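Local coordinates for outer protein YopM (PDB 1JL5) that acts as a leucine-rich repeat effector of the plague bacterium, probably altering host cell physiology to promote bacterial survival in host tissues, at residues K114-D119 with L136-N141. Sequence-based numbering, arbitrary orientation.
Sequences KSLLVD and LGVSNN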
# COMPACT_ATOMS: atom_id res chain seq x y z
N LYS A 114 -8.70 -24.06 35.55
CA LYS A 114 -7.87 -22.94 35.96
C LYS A 114 -7.65 -22.04 34.76
O LYS A 114 -7.46 -20.83 34.89
CB LYS A 114 -6.51 -23.43 36.46
CG LYS A 114 -6.57 -24.17 37.79
CD LYS A 114 -5.18 -24.62 38.19
CE LYS A 114 -5.16 -25.22 39.59
NZ LYS A 114 -3.80 -25.69 39.93
N SER A 115 -7.70 -22.63 33.58
CA SER A 115 -7.48 -21.87 32.37
C SER A 115 -8.53 -22.14 31.30
O SER A 115 -8.74 -23.28 30.88
CB SER A 115 -6.09 -22.18 31.82
OG SER A 115 -5.82 -21.42 30.67
N LEU A 116 -9.18 -21.07 30.86
CA LEU A 116 -10.19 -21.16 29.82
C LEU A 116 -9.75 -20.29 28.66
O LEU A 116 -9.78 -19.06 28.75
CB LEU A 116 -11.54 -20.67 30.34
CG LEU A 116 -12.63 -20.58 29.26
CD1 LEU A 116 -12.88 -21.98 28.68
CD2 LEU A 116 -13.90 -20.01 29.85
N LEU A 117 -9.31 -20.93 27.58
CA LEU A 117 -8.87 -20.22 26.38
C LEU A 117 -9.79 -20.59 25.23
O LEU A 117 -9.57 -21.58 24.54
CB LEU A 117 -7.44 -20.60 26.00
CG LEU A 117 -6.29 -19.81 26.60
CD1 LEU A 117 -6.21 -20.05 28.09
CD2 LEU A 117 -4.99 -20.22 25.91
N VAL A 118 -10.82 -19.78 25.03
CA VAL A 118 -11.77 -20.03 23.97
C VAL A 118 -11.89 -18.78 23.12
O VAL A 118 -12.97 -18.40 22.69
CB VAL A 118 -13.14 -20.41 24.55
CG1 VAL A 118 -13.05 -21.77 25.21
CG2 VAL A 118 -13.58 -19.37 25.56
N ASP A 119 -10.75 -18.14 22.89
CA ASP A 119 -10.72 -16.95 22.07
C ASP A 119 -11.12 -17.38 20.67
O ASP A 119 -10.99 -18.55 20.31
CB ASP A 119 -9.31 -16.38 22.03
CG ASP A 119 -8.30 -17.41 21.60
OD1 ASP A 119 -8.03 -18.33 22.40
OD2 ASP A 119 -7.79 -17.32 20.46
N LEU A 136 -8.73 -16.37 31.87
CA LEU A 136 -9.99 -16.29 31.15
C LEU A 136 -9.69 -15.70 29.77
O LEU A 136 -9.66 -14.49 29.59
CB LEU A 136 -10.98 -15.39 31.88
CG LEU A 136 -12.31 -15.18 31.16
CD1 LEU A 136 -13.00 -16.52 30.97
CD2 LEU A 136 -13.19 -14.24 31.97
N GLY A 137 -9.44 -16.59 28.81
CA GLY A 137 -9.15 -16.16 27.46
C GLY A 137 -10.38 -16.33 26.60
O GLY A 137 -10.65 -17.43 26.11
N VAL A 138 -11.12 -15.24 26.41
CA VAL A 138 -12.33 -15.27 25.61
C VAL A 138 -12.32 -14.15 24.59
O VAL A 138 -13.37 -13.63 24.21
CB VAL A 138 -13.57 -15.12 26.50
CG1 VAL A 138 -13.69 -16.31 27.43
CG2 VAL A 138 -13.46 -13.84 27.30
N SER A 139 -11.14 -13.77 24.15
CA SER A 139 -11.03 -12.70 23.18
C SER A 139 -11.66 -13.18 21.88
O SER A 139 -11.82 -14.38 21.66
CB SER A 139 -9.57 -12.33 22.94
OG SER A 139 -8.89 -13.40 22.31
N ASN A 140 -12.02 -12.23 21.03
CA ASN A 140 -12.59 -12.55 19.75
C ASN A 140 -13.80 -13.47 19.86
O ASN A 140 -13.82 -14.57 19.33
CB ASN A 140 -11.53 -13.19 18.87
CG ASN A 140 -10.35 -12.27 18.65
OD1 ASN A 140 -10.52 -11.15 18.19
ND2 ASN A 140 -9.16 -12.74 18.99
N ASN A 141 -14.79 -12.98 20.57
CA ASN A 141 -16.03 -13.70 20.74
C ASN A 141 -17.10 -12.66 20.59
O ASN A 141 -16.84 -11.58 20.06
CB ASN A 141 -16.07 -14.38 22.11
CG ASN A 141 -15.46 -15.76 22.08
OD1 ASN A 141 -16.05 -16.69 21.54
ND2 ASN A 141 -14.26 -15.89 22.63
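V118 lies alongside V138, both valines pointing the same way, and its CG2 branch overlaps CG1 of V138 at 3.6 Å. Two residues earlier the leucines repeat the pattern: L116 and L136 run side by side, with CD2 of L116 resting 3.8 Å from CD1 of L136. Both leucines carry CG anti to the backbone N, and the shared torsion sends both side chains the same way into the buried interior, where L116 also packs on L96 of the preceding strand.

Between the backbones the pairing is parallel. G137 N donates to L116 O, modelled at 2.5 Å, a length to take with caution. G137 O takes the N-H of V118 at 2.6 Å. That donor stands nearly in line with the carbonyl (C=O...N 171°). L117 pairs with G137, and the L117 side chain points to the face opposite the leucines L116 and L136.

Past the strands, N141 takes over. Its CG lies anti to the carbonyl carbon (chi1 -88°) on a side chain that leaves the backbone toward the preceding turn, bringing ND2 to V118 O at 2.8 Å. This bond is almost straight (177°). The same ND2 reaches V138 O at 2.9 Å, approaching from above that carbonyl's plane, while OD1 accepts from the backbone N of L123. One buried amide thereby ties its own turn to the repeat before it. N121 bonds to V118 O within its own turn and N163 reaches back to V138 O, giving each carbonyl one asparagine from its own turn and one from the next. Nearby, the carboxylate of D119 is held through OD1 by S99.

Stacked leucines, parallel strands and a buried asparagine row are the signature of the leucine-rich repeat solenoid, here joining LRR 3 to LRR 4.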